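Local atomic coordinates of 5' nucleotidase family protein (Staphylococcus aureus subsp. aureus, PDB entry 4Q7F), a protein that belongs to the 5'-nucleotidase family, joining a two-metal calcineurin-like phosphoesterase domain to a C-terminal domain that helps to form the ligand pocket. Residues A357-T362 and Y470-N475; F390-V395 and V493-Q498; E402-S407 and D435-V440. All blocks are in the same frame, centred on the assembly; numbering follows the deposited sequence.

Overall arrangement
All three contacts belong to the C-terminal part of the chain and involve one mixed sheet, ordered 435-438, 359-363, 469-475, 390-396 and 493-497. Contact 1 is the buried parallel pair at its middle; contact 2 pairs strand 390-396 with an outermost strand, 493-497, and is only partly buried; contact 3, also buried, packs helix 397-408 against strand 435-438 at the other margin. Contacts 1 and 2, with centres 8 Å apart, are joined through neighbouring strands 469-475 and 390-396, while Ala360 O and Gly438 N link contact 1 to contact 3. Backbone bonds dominate the first two, and contact 2 adds a long lysine-aspartate salt bridge, whereas contact 3 is built mainly round one tyrosine side chain.

Contact 1 (A357-T362 and Y470-N475); sequences ADVACT and YTICVN
Strands 359-362 and 470-475 run parallel, their axes 4.4 Å apart at closest approach and inclined by 21°. Val359 pairs with Ile472 and Ala360 with Cys473. Three backbone bonds define the ladder: Val359 N to Thr471 O (2.9 Å), Cys473 N to Val359 O (2.7 Å) and Cys361 N to Cys473 O (3.2 Å). In the last the donor lies nearly in line with the carbonyl (C=O...N 173°), while the N-H itself points off that line (137°). Ahead of the strand, side chains extend the pairing. Asp358 OD2 accepts Thr471 N at 2.9 Å, from above the carboxylate plane, and Thr471 OG1 accepts Asp358 N at 3.0 Å. A chi1 near +60° places OG1 between its own backbone N and carbonyl carbon, turned to Asp358 N.

These are central strands of the mixed sheet in the 5'-nucleotidase C-terminal domain, flanked by strands 435-438 and 390-396. On one face Val359 CG1 packs on Ile472 CD1 (3.8 Å), their side chains crossing at a slant; on the other, the CB atoms of Ala360 and Cys473 meet at 4.0 Å beneath helix 342-355. Cys361 SG lies against Val474 CG1. At the C-terminal end one water joins Cys361 O to Asn475 N, and a second joins Thr362 OG1 to Asn475 ND2. Asn475 touches the bound (2R,3S,5R)-5-(6-amino-9H-purin-9-yl)-tetrahydro-2-(hydroxymethyl)furan-3-ol, while its OD1 caps the following helix by accepting Arg478 N.

Contact 2 (F390-V395 and V493-Q498); sequences FKVLAV and VVKDIQ
Val392 O accepts two backbone N-H groups, Val494 N at 2.8 Å and Lys495 N at 3.4 Å, the latter a weak bond. With both residues facing Val392, this is a classic beta bulge in the antiparallel pairing of strand 390-395 with an outermost strand of the C-terminal domain's sheet. Val392 N donates a hydrogen bond to Lys495 O. Phe390 and Ile497 form a hydrogen-bonded pair satisfied in both directions: Phe390 N gives a nearly straight bond to Ile497 O (174°), and Phe390 O accepts Ile497 N. The other edge of strand 390-395 is served by strand 469-475, where Lys391 and Leu393 bond to the backbones of Val474 and Ile472.

Beside helix 342-355, Val392 CG2 packs against Lys495 CB (3.8 Å) and Ile497 CD1. On the opposite face Lys391 and Asp496 extend side by side, the lysine chain bending at its end (chi4 58°), yet Lys391 NZ stays 3.7 Å from Asp496 OD1, a long salt bridge. A water closes the gap, accepting from Lys391 NZ and donating to Asp496 OD1 and Phe390 O. Gln498 NE2 also donates to Asp496 OD1, at 2.7 Å and on the syn side of the carboxylate.

Contact 3 (E402-S407 and D435-V440); sequences EAIERS and DIYGGV
Tyr437 reaches from strand 435-438 to helix 402-407, spanning two elements whose axes approach to 8.8 Å at an angle of 141°. CB starts the chain toward the helix, and CG stands anti to the carbonyl carbon (chi1 -59°). Along the ring, CD1, CD2 and CE2 lie beneath Ile404 CG1, which sits 3.7 Å from the ring centroid and only 10° off its normal, a CH-pi contact over one face. CE1 has Ile404 CG1 over the face and Ser407 OG at the edge, 3.4 Å away. CZ has the same two neighbours, one over the face and one at the edge, and OH ends 3.0 Å from Ser407 OG in a hydrogen bond that either hydroxyl could donate. The phenolic oxygen is also 3.6 Å from Ala403 CB.

This is helix-on-sheet packing at the margin of the C-terminal domain's sheet, where strand 435-438 is outermost and Cys361 of the adjacent strand also touches Tyr437. At the end of the isoleucine chain, Ile404 CD1 approaches Val440 CG1 at 4.3 Å, and both side chains touch Met457. Ser407 OG additionally accepts a weak bond from Asp435 N (3.4 Å) and bonds to Tyr485 OH, while the Asp435 carboxylate pairs with Arg478. Ile404 CG1 thus probably limits tilting of the ring toward its side, and the serine hydroxyl, itself engaged by further partners, gives the phenolic oxygen of the buried Tyr437 a polar partner.

Contact 1 (A357-T362 and Y470-N475)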
loop_
_atom_site.group_PDB
_atom_site.type_symbol
_atom_site.label_atom_id
_atom_site.label_comp_id
_atom_site.label_asym_id
_atom_site.label_seq_id
_atom_site.Cartn_x
_atom_site.Cartn_y
_atom_site.Cartn_z
ATOM N N ALA A 357 -24.739 -10.044 -9.286
ATOM C CA ALA A 357 -23.875 -11.083 -9.876
ATOM C C ALA A 357 -24.176 -12.441 -9.287
ATOM O O ALA A 357 -24.824 -12.541 -8.246
ATOM C CB ALA A 357 -22.413 -10.766 -9.645
ATOM N N ASP A 358 -23.682 -13.491 -9.936
ATOM C CA ASP A 358 -23.867 -14.835 -9.400
ATOM C C ASP A 358 -22.974 -15.043 -8.186
ATOM O O ASP A 358 -23.341 -15.758 -7.251
ATOM C CB ASP A 358 -23.467 -15.911 -10.418
ATOM C CG ASP A 358 -24.221 -15.800 -11.736
ATOM O OD1 ASP A 358 -25.449 -15.532 -11.734
ATOM O OD2 ASP A 358 -23.567 -15.996 -12.785
ATOM N N VAL A 359 -21.788 -14.419 -8.221
ATOM C CA VAL A 359 -20.789 -14.602 -7.208
ATOM C C VAL A 359 -20.158 -13.245 -6.868
ATOM O O VAL A 359 -20.153 -12.321 -7.695
ATOM C CB VAL A 359 -19.701 -15.574 -7.715
ATOM C CG1 VAL A 359 -18.583 -15.756 -6.700
ATOM C CG2 VAL A 359 -20.334 -16.927 -8.072
ATOM N N ALA A 360 -19.720 -13.125 -5.631
ATOM C CA ALA A 360 -19.005 -11.930 -5.171
ATOM C C ALA A 360 -17.834 -12.383 -4.311
ATOM O O ALA A 360 -17.764 -13.552 -3.910
ATOM C CB ALA A 360 -19.918 -11.011 -4.399
ATOM N N CYS A 361 -16.894 -11.479 -4.058
ATOM C CA CYS A 361 -15.788 -11.789 -3.191
ATOM C C CYS A 361 -15.191 -10.515 -2.634
ATOM O O CYS A 361 -15.379 -9.440 -3.205
ATOM C CB CYS A 361 -14.714 -12.581 -3.901
ATOM S SG CYS A 361 -13.813 -11.654 -5.165
ATOM N N THR A 362 -14.556 -10.666 -1.476
ATOM C CA THR A 362 -13.799 -9.582 -0.821
ATOM C C THR A 362 -12.727 -10.159 0.075
ATOM O O THR A 362 -12.850 -11.277 0.593
ATOM C CB THR A 362 -14.678 -8.632 -0.015
ATOM O OG1 THR A 362 -13.888 -7.513 0.437
ATOM C CG2 THR A 362 -15.323 -9.347 1.154
ATOM N N TYR A 470 -20.475 -17.269 -15.955
ATOM C CA TYR A 470 -21.041 -16.774 -14.687
ATOM C C TYR A 470 -20.570 -15.369 -14.503
ATOM O O TYR A 470 -19.680 -14.936 -15.220
ATOM C CB TYR A 470 -20.561 -17.612 -13.498
ATOM C CG TYR A 470 -20.905 -19.078 -13.580
ATOM C CD1 TYR A 470 -22.111 -19.561 -13.092
ATOM C CD2 TYR A 470 -20.024 -19.982 -14.149
ATOM C CE1 TYR A 470 -22.431 -20.918 -13.174
ATOM C CE2 TYR A 470 -20.345 -21.339 -14.251
ATOM C CZ TYR A 470 -21.539 -21.796 -13.744
ATOM O OH TYR A 470 -21.858 -23.142 -13.825
ATOM N N THR A 471 -21.173 -14.658 -13.562
ATOM C CA THR A 471 -20.759 -13.294 -13.243
ATOM C C THR A 471 -20.253 -13.190 -11.812
ATOM O O THR A 471 -20.808 -13.796 -10.890
ATOM C CB THR A 471 -21.875 -12.247 -13.447
ATOM O OG1 THR A 471 -23.055 -12.624 -12.729
ATOM C CG2 THR A 471 -22.192 -12.125 -14.903
ATOM N N ILE A 472 -19.211 -12.371 -11.631
ATOM C CA ILE A 472 -18.624 -12.195 -10.335
ATOM C C ILE A 472 -18.349 -10.724 -10.067
ATOM O O ILE A 472 -17.870 -9.997 -10.930
ATOM C CB ILE A 472 -17.350 -13.073 -10.160
ATOM C CG1 ILE A 472 -16.805 -12.977 -8.741
ATOM C CG2 ILE A 472 -16.269 -12.701 -11.172
ATOM C CD1 ILE A 472 -15.700 -13.981 -8.448
ATOM N N CYS A 473 -18.741 -10.294 -8.885
ATOM C CA CYS A 473 -18.456 -8.925 -8.423
ATOM C C CYS A 473 -17.116 -8.945 -7.702
ATOM O O CYS A 473 -16.942 -9.663 -6.687
ATOM C CB CYS A 473 -19.541 -8.453 -7.462
ATOM S SG CYS A 473 -19.353 -6.741 -6.972
ATOM N N VAL A 474 -16.153 -8.187 -8.229
ATOM C CA VAL A 474 -14.847 -8.066 -7.616
ATOM C C VAL A 474 -14.531 -6.582 -7.468
ATOM O O VAL A 474 -15.202 -5.724 -8.070
ATOM C CB VAL A 474 -13.749 -8.764 -8.433
ATOM C CG1 VAL A 474 -14.172 -10.196 -8.744
ATOM C CG2 VAL A 474 -13.451 -8.007 -9.725
ATOM N N ASN A 475 -13.536 -6.249 -6.648
ATOM C CA ASN A 475 -13.152 -4.814 -6.546
ATOM C C ASN A 475 -12.253 -4.403 -7.722
ATOM O O ASN A 475 -11.748 -5.273 -8.445
ATOM C CB ASN A 475 -12.555 -4.491 -5.194
ATOM C CG ASN A 475 -11.223 -5.182 -4.934
ATOM O OD1 ASN A 475 -10.347 -5.235 -5.781
ATOM N ND2 ASN A 475 -11.043 -5.620 -3.720
HETATM O O HOH W 1 -12.732 -8.428 -4.854
HETATM O O HOH W 2 -13.269 -5.657 -1.750
#

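Contact 2 (F390-V395 and V493-Q498)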
loop_
_atom_site.group_PDB
_atom_site.type_symbol
_atom_site.label_atom_id
_atom_site.label_comp_id
_atom_site.label_asym_id
_atom_site.label_seq_id
_atom_site.Cartn_x
_atom_site.Cartn_y
_atom_site.Cartn_z
ATOM N N PHE A 390 -16.172 -1.210 -7.739
ATOM C CA PHE A 390 -16.384 -2.623 -8.090
ATOM C C PHE A 390 -16.731 -2.881 -9.543
ATOM O O PHE A 390 -17.198 -2.013 -10.274
ATOM C CB PHE A 390 -17.436 -3.191 -7.149
ATOM C CG PHE A 390 -17.084 -2.999 -5.711
ATOM C CD1 PHE A 390 -17.410 -1.811 -5.058
ATOM C CD2 PHE A 390 -16.322 -3.952 -5.033
ATOM C CE1 PHE A 390 -17.035 -1.610 -3.736
ATOM C CE2 PHE A 390 -15.939 -3.754 -3.713
ATOM C CZ PHE A 390 -16.302 -2.593 -3.067
ATOM N N LYS A 391 -16.504 -4.121 -9.964
ATOM C CA LYS A 391 -16.802 -4.501 -11.301
ATOM C C LYS A 391 -17.389 -5.896 -11.333
ATOM O O LYS A 391 -16.929 -6.797 -10.601
ATOM C CB LYS A 391 -15.560 -4.414 -12.184
ATOM C CG LYS A 391 -15.218 -2.987 -12.616
ATOM C CD LYS A 391 -14.047 -2.967 -13.575
ATOM C CE LYS A 391 -13.908 -1.615 -14.253
ATOM N NZ LYS A 391 -13.733 -0.504 -13.260
ATOM N N VAL A 392 -18.436 -6.057 -12.132
ATOM C CA VAL A 392 -19.014 -7.392 -12.350
ATOM C C VAL A 392 -18.384 -7.892 -13.627
ATOM O O VAL A 392 -18.416 -7.219 -14.638
ATOM C CB VAL A 392 -20.534 -7.405 -12.439
ATOM C CG1 VAL A 392 -21.017 -8.842 -12.642
ATOM C CG2 VAL A 392 -21.124 -6.851 -11.167
ATOM N N LEU A 393 -17.761 -9.057 -13.539
ATOM C CA LEU A 393 -17.057 -9.651 -14.654
ATOM C C LEU A 393 -17.675 -10.954 -15.068
ATOM O O LEU A 393 -18.127 -11.694 -14.235
ATOM C CB LEU A 393 -15.616 -9.950 -14.222
ATOM C CG LEU A 393 -14.832 -8.728 -13.750
ATOM C CD1 LEU A 393 -13.394 -9.164 -13.436
ATOM C CD2 LEU A 393 -14.872 -7.648 -14.799
ATOM N N ALA A 394 -17.636 -11.229 -16.368
ATOM C CA ALA A 394 -18.141 -12.467 -16.931
ATOM C C ALA A 394 -16.962 -13.405 -17.050
ATOM O O ALA A 394 -15.972 -13.092 -17.748
ATOM C CB ALA A 394 -18.757 -12.198 -18.288
ATOM N N VAL A 395 -17.065 -14.533 -16.353
ATOM C CA VAL A 395 -16.007 -15.535 -16.316
ATOM C C VAL A 395 -16.578 -16.951 -16.474
ATOM O O VAL A 395 -17.699 -17.240 -16.048
ATOM C CB VAL A 395 -15.201 -15.459 -14.989
ATOM C CG1 VAL A 395 -14.483 -14.102 -14.838
ATOM C CG2 VAL A 395 -16.100 -15.681 -13.772
ATOM N N VAL A 493 -16.659 -6.728 -18.996
ATOM C CA VAL A 493 -17.223 -6.001 -17.857
ATOM C C VAL A 493 -18.734 -5.855 -18.012
ATOM O O VAL A 493 -19.244 -5.112 -18.861
ATOM C CB VAL A 493 -16.563 -4.611 -17.647
ATOM C CG1 VAL A 493 -17.102 -3.961 -16.379
ATOM C CG2 VAL A 493 -15.058 -4.749 -17.556
ATOM N N VAL A 494 -19.442 -6.588 -17.172
ATOM C CA VAL A 494 -20.892 -6.636 -17.197
ATOM C C VAL A 494 -21.503 -5.434 -16.516
ATOM O O VAL A 494 -22.598 -5.000 -16.872
ATOM C CB VAL A 494 -21.362 -7.882 -16.465
ATOM C CG1 VAL A 494 -22.884 -7.927 -16.359
ATOM C CG2 VAL A 494 -20.789 -9.110 -17.140
ATOM N N LYS A 495 -20.812 -4.937 -15.503
ATOM C CA LYS A 495 -21.269 -3.782 -14.732
ATOM C C LYS A 495 -20.067 -3.096 -14.066
ATOM O O LYS A 495 -19.172 -3.745 -13.495
ATOM C CB LYS A 495 -22.320 -4.238 -13.710
ATOM C CG LYS A 495 -23.128 -3.151 -13.010
ATOM C CD LYS A 495 -24.260 -3.810 -12.218
ATOM C CE LYS A 495 -24.958 -2.863 -11.250
ATOM N NZ LYS A 495 -25.601 -1.683 -11.907
ATOM N N ASP A 496 -20.060 -1.773 -14.154
ATOM C CA ASP A 496 -19.025 -0.938 -13.594
ATOM C C ASP A 496 -19.706 -0.189 -12.453
ATOM O O ASP A 496 -20.493 0.739 -12.690
ATOM C CB ASP A 496 -18.513 0.009 -14.691
ATOM C CG ASP A 496 -17.425 0.957 -14.209
ATOM O OD1 ASP A 496 -17.147 1.013 -13.003
ATOM O OD2 ASP A 496 -16.851 1.679 -15.044
ATOM N N ILE A 497 -19.437 -0.624 -11.215
ATOM C CA ILE A 497 -20.077 -0.046 -10.044
ATOM C C ILE A 497 -19.175 1.020 -9.415
ATOM O O ILE A 497 -18.240 0.708 -8.667
ATOM C CB ILE A 497 -20.451 -1.135 -9.024
ATOM C CG1 ILE A 497 -21.362 -2.178 -9.688
ATOM C CG2 ILE A 497 -21.157 -0.521 -7.820
ATOM C CD1 ILE A 497 -21.610 -3.398 -8.842
ATOM N N GLN A 498 -19.484 2.269 -9.720
ATOM C CA GLN A 498 -18.707 3.419 -9.260
ATOM C C GLN A 498 -19.110 3.915 -7.877
ATOM O O GLN A 498 -19.352 5.096 -7.661
ATOM C CB GLN A 498 -18.775 4.558 -10.287
ATOM C CG GLN A 498 -18.015 4.242 -11.571
ATOM C CD GLN A 498 -16.508 4.175 -11.345
ATOM O OE1 GLN A 498 -15.942 5.031 -10.685
ATOM N NE2 GLN A 498 -15.861 3.168 -11.910
HETATM O O HOH W 3 -15.467 -0.120 -11.056
#

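Contact 3 (E402-S407 and D435-V440)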
loop_
_atom_site.group_PDB
_atom_site.type_symbol
_atom_site.label_atom_id
_atom_site.label_comp_id
_atom_site.label_asym_id
_atom_site.label_seq_id
_atom_site.Cartn_x
_atom_site.Cartn_y
_atom_site.Cartn_z
ATOM N N GLU A 402 -10.141 -21.001 -10.972
ATOM C CA GLU A 402 -8.762 -20.520 -10.927
ATOM C C GLU A 402 -8.600 -19.420 -9.883
ATOM O O GLU A 402 -7.571 -19.314 -9.227
ATOM C CB GLU A 402 -8.328 -19.952 -12.283
ATOM C CG GLU A 402 -8.099 -20.995 -13.333
ATOM C CD GLU A 402 -7.647 -20.392 -14.650
ATOM O OE1 GLU A 402 -7.259 -19.205 -14.683
ATOM O OE2 GLU A 402 -7.702 -21.116 -15.647
ATOM N N ALA A 403 -9.617 -18.580 -9.761
ATOM C CA ALA A 403 -9.578 -17.498 -8.787
ATOM C C ALA A 403 -9.675 -18.105 -7.382
ATOM O O ALA A 403 -8.925 -17.746 -6.525
ATOM C CB ALA A 403 -10.714 -16.523 -9.022
ATOM N N ILE A 404 -10.550 -19.091 -7.173
ATOM C CA ILE A 404 -10.667 -19.672 -5.822
ATOM C C ILE A 404 -9.375 -20.438 -5.499
ATOM O O ILE A 404 -8.965 -20.472 -4.357
ATOM C CB ILE A 404 -11.927 -20.548 -5.642
ATOM C CG1 ILE A 404 -13.188 -19.721 -5.893
ATOM C CG2 ILE A 404 -12.008 -21.078 -4.225
ATOM C CD1 ILE A 404 -14.482 -20.522 -5.966
ATOM N N GLU A 405 -8.732 -21.040 -6.502
ATOM C CA GLU A 405 -7.474 -21.752 -6.260
ATOM C C GLU A 405 -6.367 -20.735 -5.862
ATOM O O GLU A 405 -5.482 -21.039 -5.063
ATOM C CB GLU A 405 -7.055 -22.538 -7.497
ATOM C CG GLU A 405 -7.943 -23.737 -7.842
ATOM C CD GLU A 405 -7.762 -24.931 -6.918
ATOM O OE1 GLU A 405 -7.003 -24.819 -5.951
ATOM O OE2 GLU A 405 -8.394 -26.025 -7.146
ATOM N N ARG A 406 -6.434 -19.530 -6.403
ATOM C CA ARG A 406 -5.419 -18.505 -6.073
ATOM C C ARG A 406 -5.568 -18.162 -4.585
ATOM O O ARG A 406 -4.591 -18.221 -3.845
ATOM C CB ARG A 406 -5.536 -17.290 -6.954
ATOM C CG ARG A 406 -4.743 -16.055 -6.472
ATOM C CD ARG A 406 -3.267 -16.312 -6.197
ATOM N NE ARG A 406 -2.621 -15.092 -5.681
ATOM C CZ ARG A 406 -1.482 -15.063 -4.997
ATOM N NH1 ARG A 406 -0.812 -16.194 -4.727
ATOM N NH2 ARG A 406 -1.005 -13.896 -4.575
ATOM N N SER A 407 -6.793 -17.859 -4.154
ATOM C CA SER A 407 -7.076 -17.591 -2.755
ATOM C C SER A 407 -6.646 -18.769 -1.880
ATOM O O SER A 407 -6.073 -18.543 -0.848
ATOM C CB SER A 407 -8.567 -17.306 -2.529
ATOM O OG SER A 407 -9.003 -16.222 -3.332
ATOM N N ASP A 435 -9.208 -14.061 -0.670
ATOM C CA ASP A 435 -10.610 -13.645 -0.836
ATOM C C ASP A 435 -11.545 -14.677 -0.316
ATOM O O ASP A 435 -11.279 -15.905 -0.405
ATOM C CB ASP A 435 -10.954 -13.352 -2.305
ATOM C CG ASP A 435 -10.370 -12.043 -2.817
ATOM O OD1 ASP A 435 -10.140 -11.122 -2.015
ATOM O OD2 ASP A 435 -10.194 -11.904 -4.059
ATOM N N ILE A 436 -12.636 -14.164 0.253
ATOM C CA ILE A 436 -13.747 -14.977 0.707
ATOM C C ILE A 436 -14.869 -14.754 -0.306
ATOM O O ILE A 436 -15.230 -13.615 -0.610
ATOM C CB ILE A 436 -14.245 -14.601 2.122
ATOM C CG1 ILE A 436 -13.145 -14.784 3.175
ATOM C CG2 ILE A 436 -15.463 -15.432 2.481
ATOM C CD1 ILE A 436 -12.218 -13.602 3.355
ATOM N N TYR A 437 -15.437 -15.845 -0.820
ATOM C CA TYR A 437 -16.452 -15.761 -1.862
ATOM C C TYR A 437 -17.866 -16.012 -1.376
ATOM O O TYR A 437 -18.104 -16.799 -0.469
ATOM C CB TYR A 437 -16.142 -16.777 -2.983
ATOM C CG TYR A 437 -14.795 -16.563 -3.635
ATOM C CD1 TYR A 437 -13.626 -16.991 -3.018
ATOM C CD2 TYR A 437 -14.698 -15.977 -4.903
ATOM C CE1 TYR A 437 -12.386 -16.800 -3.612
ATOM C CE2 TYR A 437 -13.465 -15.768 -5.496
ATOM C CZ TYR A 437 -12.321 -16.180 -4.847
ATOM O OH TYR A 437 -11.131 -15.995 -5.452
ATOM N N GLY A 438 -18.801 -15.333 -2.012
ATOM C CA GLY A 438 -20.227 -15.491 -1.727
ATOM C C GLY A 438 -20.993 -15.878 -2.981
ATOM O O GLY A 438 -20.655 -15.465 -4.114
ATOM N N GLY A 439 -22.041 -16.678 -2.795
ATOM C CA GLY A 439 -22.845 -17.094 -3.908
ATOM C C GLY A 439 -22.386 -18.421 -4.447
ATOM O O GLY A 439 -23.101 -19.040 -5.222
ATOM N N VAL A 440 -21.193 -18.849 -4.031
ATOM C CA VAL A 440 -20.636 -20.118 -4.441
ATOM C C VAL A 440 -20.127 -20.816 -3.191
ATOM O O VAL A 440 -19.482 -20.189 -2.356
ATOM C CB VAL A 440 -19.492 -19.954 -5.477
ATOM C CG1 VAL A 440 -18.362 -19.092 -4.955
ATOM C CG2 VAL A 440 -18.935 -21.291 -5.917
#